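Local coordinates for beta sliding clamp (Caulobacter crescentus, PDB 5WCE), which probably encircles DNA as a head-to-tail homodimeric ring and tethers DNA polymerases and other proteins to it, giving them processivity, at residues T80-E83 and I84-L88; E142-R145 and L146-T150; D274-A277 and K278-R282; A297-P300 and G301-T304. All coordinates share one frame; numbering follows the deposited sequence.

Interactions 1, 2 and 3 lie on helices of the N-terminal, central and C-terminal domains, and interaction 4 is a hairpin tip in the same domain as interaction 3. The centre of interaction 2 is about 32 Å from that of interaction 1 and 24 Å from that of interaction 3. Interactions 1 and 3 are about 45 Å apart, centre to centre, within one chain, yet the head-to-tail dimer joins them: Lys-87 of interaction 1 meets Asp-281 and Arg-282 of the second subunit's interaction 3. Interactions 3 and 4, with centres about 15 Å apart, touch directly, Phe-276 CE1 packing 4.0 Å from Ile-303 CD1.

Interaction 1: T80-E83 and I84-L88; sequences TLYE and IVRKL
Glu-83 and Arg-86, three residues apart on helix 78-87, are joined by a two-pronged salt bridge. Arg-86 NH2 gives a hydrogen to Glu-83 OE1 at 2.9 Å, and Arg-86 NE gives one to Glu-83 OE2 at 3.1 Å; both bonds are close to straight, at 165°. The guanidinium presents its NE side with both oxygens near its plane, and each oxygen is met on its syn side, but the two flat groups are turned 39° from each other. The side chains run alongside one another, and a bend of Glu-83 at chi2 (-68°) helps bring the carboxylate to Arg-86. Glu-83 OE1 also accepts from a water at 2.8 Å, which in turn accepts from Lys-87 NZ at 3.1 Å. Lys-87 NZ is held chiefly by Thr-285 and Asp-281 of the second subunit, which places this polar face of the N-terminal domain helix at the head-to-tail junction of the ring. Were Glu-83 cut back to an alanine, Arg-86 would probably be left without its carboxylate mate, its guanidinium set free to turn, and the bridging water short of an acceptor. Beside the salt bridge, Arg-86 CD rests obliquely against the Tyr-82 ring, 3.9 Å from Tyr-82 OH. Unbroken i-to-i+4 backbone bonds from Thr-80 O through Glu-83 O underlie these contacts. On the sheet side, Thr-80 CG2 lies 4.0 Å from Ile-84 CD1, and Ile-84 packs on Phe-114 and Leu-116. Leu-81 CD1 and Val-85 CG2 are 4.2 Å apart, and both residues pack on Leu-21 of helix 14-25.

Interaction 2: E142-R145 and L146-T150; sequences ELIR and LIDKT
Arg-145 crosses Lys-149, one helical turn further on. Its CB sits 3.2 Å from Leu-146 N, the next peptide along the chain. With CG trans to the backbone N (chi1 173°) and the chain extended as far as NE, the aliphatic part meets Lys-149: Arg-145 CG is 3.8 Å from Lys-149 CG, and Arg-145 NE is 4.2 Å from Lys-149 CE. Lys-149 bends at chi2 (-78°), which brings its CE over toward Arg-145 CG and NE, the two chains crossing at a slant. At the tip, Arg-145 NH1 lies 3.9 Å from Leu-146 CD2 and donates to Glu-193 O, while Arg-145 NH2 forms a salt bridge with Asp-367. The anionic partner probably offsets the nearby lysine charge, Lys-149 NZ being 5.3 Å from Arg-145 NE. On another side of the helix, Ile-144 and Asp-148 lie side by side, with Ile-144 CG2 3.4 Å from Asp-148 OD2; Asp-148 OD1 pairs with Arg-217. With an alanine here in place of Asp-148, Arg-217 is likely to lose this carboxylate partner and Ile-144 CG2 its lateral cover. Toward the interior, Leu-143 CD1 approaches Leu-146 CD1, and Thr-150 OG1 donates to Leu-146 O at 2.8 Å, a side-chain bond back to the carbonyl four residues earlier. These are contacts along one alpha helix: helix 140-148 packs Leu-143 and Ile-147 on helix 210-220 and sets Leu-146, Arg-145 and Lys-149 against strands 188-195 and 370-374, the paired-helix and sheet architecture of a DNA-encircling ring domain.

Interaction 3: D274-A277 and K278-R282; sequences DLFA and KAVDR
Phe-276 and Val-280, one turn apart, make the close-packed side of this helical contact. Val-280 CG2 lies over one face of the Phe-276 ring, 3.9 Å from its centroid and 17° off the ring normal, a CH-pi contact displaced slightly toward the rim. The ring reaches this place because Phe-276 CG is trans to its backbone N (chi1 179°). Both residues face inward, Phe-276 onto Ile-303, Leu-305 and Cys-341 and Val-280 onto Leu-305, Leu-337 and Leu-338. Helix 273-284 thus lies on the sheet of the C-terminal domain beside helix 334-343, the paired helices of this fold, with the i-to-i+4 backbone bonds regular throughout. The exposed side is held by charge instead: the extended Lys-278 crosses Asp-274, and Lys-278 NZ donates at 2.8 Å to the syn lone pair of Asp-274 OD2. Lys-278 CE also comes within 3.5 Å of Asp-274 OD1, leaving the carboxylate in touch with the end of the lysine through both oxygens. In a thinner contact, CD1 of the exposed Leu-275 reaches the guanidinium edge of the buried Arg-282, 4.3 Å from Arg-282 NH2. Arg-282 is salt-bridged to Glu-317 through NE, while its NH1 donates to Lys-87 O of the second subunit.

Interaction 4: A297-P300 and G301-T304; sequences AVEP and GRIT
Glu-299 and Arg-302 close a beta hairpin through a type II turn, at the tip formed by strands 293-299 and 302-308 in the four-stranded sheet of the C-terminal domain. The pair exchanges two backbone hydrogen bonds across the Pro-300 and Gly-301 corner, Glu-299 N to Arg-302 O and Arg-302 N to Glu-299 O, each 3.0 Å; Gly-301 has the positive phi (78°) that the third turn position requires. Ala-297 and Thr-304 form the next hydrogen-bonded antiparallel pair. Between them, Val-298 and Ile-303 form the non-hydrogen-bonded pair, lying side by side with Val-298 CG2 4.1 Å from Ile-303 CG1, both packed on Leu-269 in the interior. The other face is wet. Glu-299 CG takes the crowded position between backbone N and carbonyl carbon (chi1 65°), which lays the carboxylate alongside Arg-302, with Glu-299 OE2 3.8 Å from Arg-302 CD. A water bridges the two charged groups, which do not touch: it donates to Glu-299 OE2 at 2.7 Å and accepts from Arg-302 NH1 at 2.8 Å. A second water donates to Glu-299 OE2 at 2.6 Å and to Ala-297 O at 2.7 Å, and is also hydrogen-bonded to Thr-304 OG1.

Interaction 1: T80-E83 and I84-L88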
loop_
_atom_site.group_PDB
_atom_site.type_symbol
_atom_site.label_atom_id
_atom_site.label_comp_id
_atom_site.label_asym_id
_atom_site.label_seq_id
_atom_site.Cartn_x
_atom_site.Cartn_y
_atom_site.Cartn_z
ATOM N N THR A 80 1.988 -19.306 8.754
ATOM C CA THR A 80 1.733 -19.340 10.194
ATOM C C THR A 80 3.017 -19.545 11.006
ATOM O O THR A 80 3.273 -18.831 12.015
ATOM C CB THR A 80 0.713 -20.426 10.531
ATOM O OG1 THR A 80 -0.522 -20.111 9.862
ATOM C CG2 THR A 80 0.492 -20.563 12.039
ATOM N N LEU A 81 3.829 -20.505 10.587
ATOM C CA LEU A 81 5.119 -20.660 11.214
ATOM C C LEU A 81 5.966 -19.393 11.142
ATOM O O LEU A 81 6.514 -18.968 12.165
ATOM C CB LEU A 81 5.891 -21.827 10.620
ATOM C CG LEU A 81 7.154 -22.256 11.361
ATOM C CD1 LEU A 81 6.946 -22.485 12.830
ATOM C CD2 LEU A 81 7.729 -23.534 10.767
ATOM N N TYR A 82 6.018 -18.772 9.964
ATOM C CA TYR A 82 6.775 -17.519 9.763
ATOM C C TYR A 82 6.269 -16.410 10.725
ATOM O O TYR A 82 7.043 -15.795 11.437
ATOM C CB TYR A 82 6.699 -17.068 8.287
ATOM C CG TYR A 82 7.301 -15.699 8.055
ATOM C CD1 TYR A 82 8.687 -15.532 8.005
ATOM C CD2 TYR A 82 6.481 -14.564 7.928
ATOM C CE1 TYR A 82 9.250 -14.285 7.830
ATOM C CE2 TYR A 82 7.028 -13.301 7.788
ATOM C CZ TYR A 82 8.408 -13.158 7.730
ATOM O OH TYR A 82 8.943 -11.885 7.562
ATOM N N GLU A 83 4.960 -16.221 10.782
ATOM C CA GLU A 83 4.369 -15.201 11.636
ATOM C C GLU A 83 4.605 -15.434 13.110
ATOM O O GLU A 83 4.925 -14.501 13.826
ATOM C CB GLU A 83 2.882 -15.048 11.320
ATOM C CG GLU A 83 2.708 -14.335 9.958
ATOM C CD GLU A 83 3.166 -12.878 10.068
ATOM O OE1 GLU A 83 2.713 -12.184 10.997
ATOM O OE2 GLU A 83 4.061 -12.444 9.377
ATOM N N ILE A 84 4.499 -16.682 13.558
ATOM C CA ILE A 84 4.792 -17.000 14.956
ATOM C C ILE A 84 6.235 -16.579 15.287
ATOM O O ILE A 84 6.507 -15.899 16.271
ATOM C CB ILE A 84 4.603 -18.508 15.247
ATOM C CG1 ILE A 84 3.102 -18.892 15.267
ATOM C CG2 ILE A 84 5.239 -18.920 16.593
ATOM C CD1 ILE A 84 2.871 -20.387 15.190
ATOM N N VAL A 85 7.156 -17.012 14.457
ATOM C CA VAL A 85 8.562 -16.789 14.771
ATOM C C VAL A 85 8.905 -15.290 14.740
ATOM O O VAL A 85 9.617 -14.806 15.605
ATOM C CB VAL A 85 9.512 -17.625 13.859
ATOM C CG1 VAL A 85 10.963 -17.285 14.159
ATOM C CG2 VAL A 85 9.221 -19.123 14.051
ATOM N N ARG A 86 8.364 -14.596 13.770
ATOM C CA ARG A 86 8.507 -13.154 13.662
ATOM C C ARG A 86 8.096 -12.440 14.960
ATOM O O ARG A 86 8.726 -11.493 15.371
ATOM C CB ARG A 86 7.673 -12.631 12.490
ATOM C CG ARG A 86 8.110 -11.256 11.995
ATOM C CD ARG A 86 7.239 -10.720 10.874
ATOM N NE ARG A 86 5.827 -10.673 11.259
ATOM C CZ ARG A 86 5.271 -9.844 12.155
ATOM N NH1 ARG A 86 5.991 -8.951 12.861
ATOM N NH2 ARG A 86 3.967 -9.918 12.401
ATOM N N LYS A 87 7.055 -12.914 15.620
ATOM C CA LYS A 87 6.533 -12.264 16.793
ATOM C C LYS A 87 7.215 -12.723 18.068
ATOM O O LYS A 87 6.955 -12.135 19.113
ATOM C CB LYS A 87 5.036 -12.515 16.901
ATOM C CG LYS A 87 4.265 -11.948 15.746
ATOM C CD LYS A 87 2.786 -12.306 15.848
ATOM C CE LYS A 87 1.996 -11.929 14.579
ATOM N NZ LYS A 87 0.547 -12.258 14.858
ATOM N N LEU A 88 8.061 -13.752 18.012
ATOM C CA LEU A 88 8.788 -14.169 19.196
ATOM C C LEU A 88 9.792 -13.094 19.633
ATOM O O LEU A 88 10.253 -12.330 18.825
ATOM C CB LEU A 88 9.480 -15.528 18.988
ATOM C CG LEU A 88 8.602 -16.766 18.776
ATOM C CD1 LEU A 88 9.385 -17.996 18.344
ATOM C CD2 LEU A 88 7.806 -17.042 20.026
HETATM O O HOH W 1 0.032 -12.665 11.834
#

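Interaction 2: E142-R145 and L146-T150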
loop_
_atom_site.group_PDB
_atom_site.type_symbol
_atom_site.label_atom_id
_atom_site.label_comp_id
_atom_site.label_asym_id
_atom_site.label_seq_id
_atom_site.Cartn_x
_atom_site.Cartn_y
_atom_site.Cartn_z
ATOM N N GLU A 142 25.410 -7.969 -12.035
ATOM C CA GLU A 142 25.132 -8.239 -13.436
ATOM C C GLU A 142 23.775 -8.925 -13.643
ATOM O O GLU A 142 22.988 -8.486 -14.519
ATOM C CB GLU A 142 26.252 -9.015 -14.084
ATOM C CG GLU A 142 27.570 -8.248 -14.230
ATOM C CD GLU A 142 27.401 -7.033 -15.131
ATOM O OE1 GLU A 142 27.297 -7.221 -16.333
ATOM O OE2 GLU A 142 27.358 -5.910 -14.621
ATOM N N LEU A 143 23.484 -9.969 -12.839
ATOM C CA LEU A 143 22.216 -10.665 -12.980
ATOM C C LEU A 143 21.052 -9.760 -12.610
ATOM O O LEU A 143 19.985 -9.760 -13.273
ATOM C CB LEU A 143 22.243 -11.972 -12.170
ATOM C CG LEU A 143 21.164 -12.997 -12.420
ATOM C CD1 LEU A 143 21.118 -13.311 -13.906
ATOM C CD2 LEU A 143 21.505 -14.262 -11.584
ATOM N N ILE A 144 21.270 -8.958 -11.563
ATOM C CA ILE A 144 20.269 -8.003 -11.109
ATOM C C ILE A 144 19.967 -7.017 -12.268
ATOM O O ILE A 144 18.822 -6.753 -12.521
ATOM C CB ILE A 144 20.674 -7.262 -9.806
ATOM C CG1 ILE A 144 20.452 -8.177 -8.592
ATOM C CG2 ILE A 144 19.849 -5.958 -9.622
ATOM C CD1 ILE A 144 21.017 -7.606 -7.277
ATOM N N ARG A 145 20.994 -6.546 -12.939
ATOM C CA ARG A 145 20.822 -5.610 -14.068
ATOM C C ARG A 145 20.021 -6.303 -15.193
ATOM O O ARG A 145 19.069 -5.727 -15.703
ATOM C CB ARG A 145 22.150 -5.087 -14.565
ATOM C CG ARG A 145 22.077 -4.243 -15.831
ATOM C CD ARG A 145 23.436 -3.777 -16.301
ATOM N NE ARG A 145 23.390 -3.339 -17.713
ATOM C CZ ARG A 145 23.439 -4.163 -18.759
ATOM N NH1 ARG A 145 23.477 -5.505 -18.607
ATOM N NH2 ARG A 145 23.378 -3.672 -19.998
ATOM N N LEU A 146 20.373 -7.538 -15.545
ATOM C CA LEU A 146 19.619 -8.252 -16.575
ATOM C C LEU A 146 18.150 -8.289 -16.308
ATOM O O LEU A 146 17.328 -8.073 -17.233
ATOM C CB LEU A 146 20.167 -9.671 -16.837
ATOM C CG LEU A 146 21.556 -9.858 -17.440
ATOM C CD1 LEU A 146 21.818 -11.336 -17.704
ATOM C CD2 LEU A 146 21.798 -9.048 -18.718
ATOM N N ILE A 147 17.791 -8.564 -15.046
ATOM C CA ILE A 147 16.422 -8.645 -14.656
ATOM C C ILE A 147 15.751 -7.258 -14.575
ATOM O O ILE A 147 14.672 -7.031 -15.168
ATOM C CB ILE A 147 16.248 -9.438 -13.317
ATOM C CG1 ILE A 147 16.611 -10.900 -13.546
ATOM C CG2 ILE A 147 14.839 -9.322 -12.794
ATOM C CD1 ILE A 147 16.844 -11.687 -12.248
ATOM N N ASP A 148 16.376 -6.341 -13.845
ATOM C CA ASP A 148 15.742 -5.025 -13.630
ATOM C C ASP A 148 15.547 -4.210 -14.937
ATOM O O ASP A 148 14.563 -3.480 -15.066
ATOM C CB ASP A 148 16.492 -4.200 -12.600
ATOM C CG ASP A 148 16.314 -4.728 -11.142
ATOM O OD1 ASP A 148 15.558 -5.708 -10.941
ATOM O OD2 ASP A 148 17.000 -4.172 -10.242
ATOM N N LYS A 149 16.449 -4.365 -15.881
ATOM C CA LYS A 149 16.319 -3.743 -17.211
ATOM C C LYS A 149 15.204 -4.294 -18.084
ATOM O O LYS A 149 14.830 -3.650 -19.056
ATOM C CB LYS A 149 17.634 -3.818 -17.969
ATOM C CG LYS A 149 18.811 -3.097 -17.331
ATOM C CD LYS A 149 18.747 -1.593 -17.553
ATOM C CE LYS A 149 20.040 -0.951 -17.120
ATOM N NZ LYS A 149 19.865 0.522 -17.048
ATOM N N THR A 150 14.676 -5.492 -17.791
ATOM C CA THR A 150 13.734 -6.164 -18.701
ATOM C C THR A 150 12.410 -6.636 -18.107
ATOM O O THR A 150 11.458 -6.817 -18.833
ATOM C CB THR A 150 14.390 -7.404 -19.326
ATOM O OG1 THR A 150 14.775 -8.315 -18.275
ATOM C CG2 THR A 150 15.606 -6.996 -20.138
#

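Interaction 3: D274-A277 and K278-R282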
loop_
_atom_site.group_PDB
_atom_site.type_symbol
_atom_site.label_atom_id
_atom_site.label_comp_id
_atom_site.label_asym_id
_atom_site.label_seq_id
_atom_site.Cartn_x
_atom_site.Cartn_y
_atom_site.Cartn_z
ATOM N N ASP A 274 14.707 13.003 -18.941
ATOM C CA ASP A 274 13.945 13.437 -17.759
ATOM C C ASP A 274 12.882 14.474 -18.144
ATOM O O ASP A 274 11.744 14.332 -17.744
ATOM C CB ASP A 274 14.850 14.005 -16.675
ATOM C CG ASP A 274 14.063 14.309 -15.373
ATOM O OD1 ASP A 274 13.388 13.406 -14.836
ATOM O OD2 ASP A 274 14.074 15.454 -14.942
ATOM N N LEU A 275 13.234 15.479 -18.927
ATOM C CA LEU A 275 12.263 16.500 -19.310
ATOM C C LEU A 275 11.129 15.851 -20.130
ATOM O O LEU A 275 9.951 16.104 -19.906
ATOM C CB LEU A 275 12.899 17.647 -20.060
ATOM C CG LEU A 275 11.881 18.620 -20.683
ATOM C CD1 LEU A 275 10.949 19.245 -19.617
ATOM C CD2 LEU A 275 12.583 19.656 -21.532
ATOM N N PHE A 276 11.487 14.954 -21.034
ATOM C CA PHE A 276 10.489 14.327 -21.899
ATOM C C PHE A 276 9.535 13.457 -21.092
ATOM O O PHE A 276 8.339 13.541 -21.268
ATOM C CB PHE A 276 11.178 13.520 -23.027
ATOM C CG PHE A 276 10.223 12.831 -23.950
ATOM C CD1 PHE A 276 9.540 13.543 -24.909
ATOM C CD2 PHE A 276 10.071 11.458 -23.906
ATOM C CE1 PHE A 276 8.686 12.894 -25.793
ATOM C CE2 PHE A 276 9.264 10.806 -24.815
ATOM C CZ PHE A 276 8.534 11.543 -25.736
ATOM N N ALA A 277 10.081 12.629 -20.207
ATOM C CA ALA A 277 9.288 11.788 -19.362
ATOM C C ALA A 277 8.296 12.624 -18.502
ATOM O O ALA A 277 7.131 12.266 -18.371
ATOM C CB ALA A 277 10.185 10.941 -18.467
ATOM N N LYS A 278 8.769 13.747 -17.960
ATOM C CA LYS A 278 7.898 14.618 -17.164
ATOM C C LYS A 278 6.778 15.176 -17.983
ATOM O O LYS A 278 5.644 15.250 -17.496
ATOM C CB LYS A 278 8.683 15.733 -16.458
ATOM C CG LYS A 278 9.379 15.183 -15.232
ATOM C CD LYS A 278 10.351 16.192 -14.670
ATOM C CE LYS A 278 11.028 15.614 -13.442
ATOM N NZ LYS A 278 12.160 16.532 -13.166
ATOM N N ALA A 279 7.079 15.517 -19.236
ATOM C CA ALA A 279 6.070 16.029 -20.152
ATOM C C ALA A 279 5.067 14.961 -20.515
ATOM O O ALA A 279 3.885 15.234 -20.467
ATOM C CB ALA A 279 6.689 16.635 -21.394
ATOM N N VAL A 280 5.519 13.764 -20.891
ATOM C CA VAL A 280 4.611 12.654 -21.144
ATOM C C VAL A 280 3.697 12.394 -19.941
ATOM O O VAL A 280 2.512 12.231 -20.096
ATOM C CB VAL A 280 5.349 11.345 -21.490
ATOM C CG1 VAL A 280 4.364 10.185 -21.641
ATOM C CG2 VAL A 280 6.137 11.519 -22.798
ATOM N N ASP A 281 4.290 12.297 -18.762
ATOM C CA ASP A 281 3.549 12.087 -17.536
ATOM C C ASP A 281 2.517 13.199 -17.290
ATOM O O ASP A 281 1.352 12.906 -16.967
ATOM C CB ASP A 281 4.554 11.972 -16.388
ATOM C CG ASP A 281 3.920 11.547 -15.082
ATOM O OD1 ASP A 281 2.915 10.837 -15.102
ATOM O OD2 ASP A 281 4.431 11.978 -14.039
ATOM N N ARG A 282 2.900 14.459 -17.501
ATOM C CA ARG A 282 1.948 15.555 -17.411
ATOM C C ARG A 282 0.737 15.416 -18.319
ATOM O O ARG A 282 -0.416 15.469 -17.850
ATOM C CB ARG A 282 2.594 16.909 -17.719
ATOM C CG ARG A 282 3.099 17.630 -16.531
ATOM C CD ARG A 282 3.469 19.043 -16.875
ATOM N NE ARG A 282 4.682 19.059 -17.693
ATOM C CZ ARG A 282 5.927 18.923 -17.243
ATOM N NH1 ARG A 282 6.180 18.746 -15.950
ATOM N NH2 ARG A 282 6.932 18.969 -18.118
#

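Interaction 4: A297-P300 and G301-T304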
loop_
_atom_site.group_PDB
_atom_site.type_symbol
_atom_site.label_atom_id
_atom_site.label_comp_id
_atom_site.label_asym_id
_atom_site.label_seq_id
_atom_site.Cartn_x
_atom_site.Cartn_y
_atom_site.Cartn_z
ATOM N N ALA A 297 3.799 14.400 -32.251
ATOM C CA ALA A 297 3.923 15.069 -33.526
ATOM C C ALA A 297 5.370 15.566 -33.618
ATOM O O ALA A 297 5.780 16.496 -32.911
ATOM C CB ALA A 297 2.913 16.204 -33.631
ATOM N N VAL A 298 6.157 14.867 -34.419
ATOM C CA VAL A 298 7.595 15.049 -34.523
ATOM C C VAL A 298 7.866 15.925 -35.749
ATOM O O VAL A 298 7.321 15.695 -36.837
ATOM C CB VAL A 298 8.320 13.661 -34.670
ATOM C CG1 VAL A 298 9.806 13.804 -34.688
ATOM C CG2 VAL A 298 7.935 12.743 -33.509
ATOM N N GLU A 299 8.692 16.936 -35.535
ATOM C CA GLU A 299 9.179 17.808 -36.579
ATOM C C GLU A 299 10.585 18.251 -36.230
ATOM O O GLU A 299 11.003 18.090 -35.091
ATOM C CB GLU A 299 8.226 19.031 -36.725
ATOM C CG GLU A 299 8.199 19.922 -35.491
ATOM C CD GLU A 299 7.195 21.091 -35.589
ATOM O OE1 GLU A 299 7.428 21.973 -36.426
ATOM O OE2 GLU A 299 6.203 21.091 -34.826
ATOM N N PRO A 300 11.313 18.902 -37.179
ATOM C CA PRO A 300 12.616 19.408 -36.792
ATOM C C PRO A 300 12.567 20.238 -35.533
ATOM O O PRO A 300 11.693 21.113 -35.364
ATOM C CB PRO A 300 13.047 20.246 -38.013
ATOM C CG PRO A 300 12.444 19.481 -39.164
ATOM C CD PRO A 300 11.112 18.950 -38.645
ATOM N N GLY A 301 13.460 19.945 -34.604
ATOM C CA GLY A 301 13.510 20.654 -33.333
ATOM C C GLY A 301 12.512 20.337 -32.221
ATOM O O GLY A 301 12.675 20.856 -31.116
ATOM N N ARG A 302 11.475 19.530 -32.471
ATOM C CA ARG A 302 10.345 19.511 -31.531
ATOM C C ARG A 302 9.478 18.278 -31.618
ATOM O O ARG A 302 9.211 17.730 -32.697
ATOM C CB ARG A 302 9.514 20.806 -31.775
ATOM C CG ARG A 302 8.189 20.894 -31.104
ATOM C CD ARG A 302 7.470 22.213 -31.388
ATOM N NE ARG A 302 8.226 23.359 -30.922
ATOM C CZ ARG A 302 7.889 24.622 -31.160
ATOM N NH1 ARG A 302 6.789 24.908 -31.845
ATOM N NH2 ARG A 302 8.653 25.606 -30.678
ATOM N N ILE A 303 8.998 17.857 -30.454
ATOM C CA ILE A 303 7.887 16.921 -30.372
ATOM C C ILE A 303 6.764 17.636 -29.680
ATOM O O ILE A 303 6.960 18.173 -28.572
ATOM C CB ILE A 303 8.244 15.651 -29.598
ATOM C CG1 ILE A 303 9.364 14.917 -30.289
ATOM C CG2 ILE A 303 7.002 14.743 -29.483
ATOM C CD1 ILE A 303 9.791 13.659 -29.606
ATOM N N THR A 304 5.595 17.650 -30.309
ATOM C CA THR A 304 4.383 18.142 -29.639
ATOM C C THR A 304 3.613 16.901 -29.156
ATOM O O THR A 304 3.262 16.045 -29.967
ATOM C CB THR A 304 3.573 19.012 -30.614
ATOM O OG1 THR A 304 4.375 20.144 -30.919
ATOM C CG2 THR A 304 2.281 19.529 -29.990
HETATM O O HOH W 2 5.723 19.206 -33.158
HETATM O O HOH W 3 5.348 23.415 -33.682
#